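PDB 1WCW: uroporphyrinogen III synthase from Thermus thermophilus, which probably catalyses closure of hydroxymethylbilane to uroporphyrinogen III in tetrapyrrole biosynthesis. Local coordinates for residues A188-I193 against L219-V224. Numbering follows the deposited sequence.
Sequences AFVAAI and LAVGRV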
ATOM      1  N   ALA A 188      -1.801  -3.658 -14.658  1.00  7.06           N
ATOM      2  CA  ALA A 188      -2.274  -4.139 -13.363  1.00  7.30           C
ATOM      3  C   ALA A 188      -1.559  -3.445 -12.213  1.00  6.22           C
ATOM      4  O   ALA A 188      -0.334  -3.412 -12.170  1.00  7.06           O
ATOM      5  CB  ALA A 188      -2.045  -5.639 -13.320  1.00  8.30           C
ATOM      6  N   PHE A 189      -2.376  -2.968 -11.264  1.00  7.29           N
ATOM      7  CA  PHE A 189      -1.904  -2.351 -10.011  1.00  7.14           C
ATOM      8  C   PHE A 189      -2.342  -3.257  -8.878  1.00  8.22           C
ATOM      9  O   PHE A 189      -3.495  -3.671  -8.809  1.00  8.94           O
ATOM     10  CB  PHE A 189      -2.552  -0.977  -9.800  1.00  8.60           C
ATOM     11  CG  PHE A 189      -2.266   0.012 -10.888  1.00  6.24           C
ATOM     12  CD1 PHE A 189      -3.068   0.148 -11.969  1.00  8.06           C
ATOM     13  CD2 PHE A 189      -1.210   0.887 -10.711  1.00  9.54           C
ATOM     14  CE1 PHE A 189      -2.832   1.177 -12.921  1.00  8.09           C
ATOM     15  CE2 PHE A 189      -0.981   1.918 -11.658  1.00  8.10           C
ATOM     16  CZ  PHE A 189      -1.787   2.042 -12.721  1.00  8.27           C
ATOM     17  N   VAL A 190      -1.412  -3.536  -7.984  1.00  9.18           N
ATOM     18  CA  VAL A 190      -1.757  -4.368  -6.834  1.00 11.02           C
ATOM     19  C   VAL A 190      -1.769  -3.647  -5.513  1.00 11.55           C
ATOM     20  O   VAL A 190      -2.139  -4.219  -4.495  1.00 16.49           O
ATOM     21  CB  VAL A 190      -0.904  -5.647  -6.700  1.00 15.31           C
ATOM     22  CG1 VAL A 190      -1.135  -6.510  -7.978  1.00 17.08           C
ATOM     23  CG2 VAL A 190       0.502  -5.291  -6.547  1.00 17.13           C
ATOM     24  N   ALA A 191      -1.476  -2.367  -5.523  1.00  9.84           N
ATOM     25  CA  ALA A 191      -1.550  -1.590  -4.286  1.00  9.92           C
ATOM     26  C   ALA A 191      -1.829  -0.150  -4.665  1.00  8.98           C
ATOM     27  O   ALA A 191      -1.313   0.356  -5.672  1.00  8.85           O
ATOM     28  CB  ALA A 191      -0.171  -1.653  -3.540  1.00 12.21           C
ATOM     29  N   ALA A 192      -2.521   0.581  -3.830  1.00  8.67           N
ATOM     30  CA  ALA A 192      -2.805   1.961  -4.071  1.00  7.96           C
ATOM     31  C   ALA A 192      -1.573   2.783  -4.214  1.00  8.57           C
ATOM     32  O   ALA A 192      -1.555   3.720  -5.023  1.00  9.13           O
ATOM     33  CB  ALA A 192      -3.682   2.518  -2.914  1.00 10.29           C
ATOM     34  N   ILE A 193      -0.521   2.480  -3.430  1.00  8.52           N
ATOM     35  CA  ILE A 193       0.671   3.300  -3.546  1.00 10.15           C
ATOM     36  C   ILE A 193       1.285   3.246  -4.972  1.00  7.31           C
ATOM     37  O   ILE A 193       1.933   4.199  -5.402  1.00  8.35           O
ATOM     38  CB  ILE A 193       1.703   2.883  -2.454  1.00 10.65           C
ATOM     39  CG1 ILE A 193       2.675   4.034  -2.199  1.00 11.67           C
ATOM     40  CG2 ILE A 193       2.407   1.600  -2.866  1.00 12.08           C
ATOM     41  CD1 ILE A 193       3.612   3.748  -0.941  1.00 11.93           C
ATOM     42  N   LEU A 219      -6.309  -2.270 -14.399  1.00  7.83           N
ATOM     43  CA  LEU A 219      -6.799  -3.382 -13.611  1.00  7.47           C
ATOM     44  C   LEU A 219      -6.345  -3.154 -12.196  1.00  7.84           C
ATOM     45  O   LEU A 219      -5.200  -2.747 -11.971  1.00  9.07           O
ATOM     46  CB  LEU A 219      -6.233  -4.750 -14.089  1.00  8.34           C
ATOM     47  CG  LEU A 219      -6.229  -4.903 -15.619  1.00  8.15           C
ATOM     48  CD1 LEU A 219      -5.563  -6.209 -15.998  1.00 10.48           C
ATOM     49  CD2 LEU A 219      -7.600  -4.844 -16.188  1.00 10.56           C
ATOM     50  N   ALA A 220      -7.239  -3.422 -11.224  1.00  8.14           N
ATOM     51  CA  ALA A 220      -6.879  -3.172  -9.808  1.00  8.38           C
ATOM     52  C   ALA A 220      -7.082  -4.397  -8.942  1.00  8.26           C
ATOM     53  O   ALA A 220      -8.173  -4.989  -9.075  1.00 10.35           O
ATOM     54  CB  ALA A 220      -7.731  -2.003  -9.226  1.00  9.59           C
ATOM     55  N   VAL A 221      -6.118  -4.719  -8.132  1.00  9.42           N
ATOM     56  CA  VAL A 221      -6.302  -5.786  -7.126  1.00 12.21           C
ATOM     57  C   VAL A 221      -6.610  -5.028  -5.847  1.00 14.66           C
ATOM     58  O   VAL A 221      -5.720  -4.351  -5.285  1.00 18.45           O
ATOM     59  CB  VAL A 221      -5.020  -6.582  -6.906  1.00 12.20           C
ATOM     60  CG1 VAL A 221      -5.237  -7.638  -5.764  1.00 16.16           C
ATOM     61  CG2 VAL A 221      -4.646  -7.297  -8.167  1.00 15.59           C
ATOM     62  N   GLY A 222      -7.880  -5.090  -5.431  1.00 14.26           N
ATOM     63  CA  GLY A 222      -8.313  -4.481  -4.170  1.00 15.70           C
ATOM     64  C   GLY A 222      -9.156  -3.229  -4.386  1.00 15.22           C
ATOM     65  O   GLY A 222      -8.888  -2.396  -5.326  1.00 12.46           O
ATOM     66  N   ARG A 223     -10.192  -3.042  -3.563  1.00 14.13           N
ATOM     67  CA  ARG A 223     -11.010  -1.865  -3.627  1.00 12.14           C
ATOM     68  C   ARG A 223     -10.222  -0.573  -3.308  1.00  8.63           C
ATOM     69  O   ARG A 223     -10.541   0.505  -3.864  1.00 11.68           O
ATOM     70  CB  ARG A 223     -12.218  -2.025  -2.625  1.00 16.11           C
ATOM     71  CG  ARG A 223     -13.512  -1.413  -3.067  1.00 32.80           C
ATOM     72  CD  ARG A 223     -14.004  -2.118  -4.322  1.00 33.12           C
ATOM     73  NE  ARG A 223     -14.196  -1.147  -5.399  1.00 43.00           N
ATOM     74  CZ  ARG A 223     -14.739  -1.431  -6.566  1.00 35.25           C
ATOM     75  NH1 ARG A 223     -14.876  -0.500  -7.482  1.00 42.96           N
ATOM     76  NH2 ARG A 223     -15.175  -2.667  -6.800  1.00 43.06           N
ATOM     77  N   VAL A 224      -9.266  -0.671  -2.425  1.00  9.13           N
ATOM     78  CA  VAL A 224      -8.494   0.516  -2.083  1.00  9.47           C
ATOM     79  C   VAL A 224      -7.618   0.959  -3.276  1.00  8.55           C
ATOM     80  O   VAL A 224      -7.499   2.137  -3.595  1.00  9.39           O
ATOM     81  CB  VAL A 224      -7.592   0.277  -0.824  1.00 11.62           C
ATOM     82  CG1 VAL A 224      -6.779   1.507  -0.564  1.00 12.82           C
ATOM     83  CG2 VAL A 224      -8.513   0.009   0.438  1.00 14.42           C
TER
HETATM   84  O   HOH W   1      -4.086  -4.848  -3.201  1.00 37.94           O
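The F189 ring meets residues 219-224 by its edge: L219 O lies in the ring plane, 3.6 Å from F189 CD1, and neither ring face takes a partner from that segment. The F189 side chain also touches T225 and L229 of helix 223-231 and V195 and L198 of helix 192-201. Its position follows from chi1 of -60°, which sets CG beside the backbone N, and that same N donates to L219 O over 2.9 Å, the donor tilted 23° from the carbonyl plane. A third neighbour, A188 CA, brings a CA-H...O contact to L219 O at 3.5 Å. F189 also accepts a bond, V221 N to F189 O at 2.9 Å with a C=O...donor angle of 170°, so F189 bonds through both N and O, to L219 and V221, the residues flanking its partner A220. That straddling of A220 is the signature of a parallel pair, here strands 186-189 and 217-221, both inner strands of a five-stranded parallel sheet. The intervening residues, mostly helical, make a beta-alpha-beta crossover. Helix 245-260 packs on the A188 and L219 face through L248. Where the strands end, V190 and V221 run alongside each other in the same direction, with V190 CG1 3.6 Å from V221 CG2. Both segments then turn into helices; G222, at the N-cap position, has a positive phi, a conformation that suits glycine. Beyond the turn, A192 CB packs 4.0 Å from V224 CG1, and a glycerol bound near A192 is consistent with a pocket at these carboxyl-terminal strand ends.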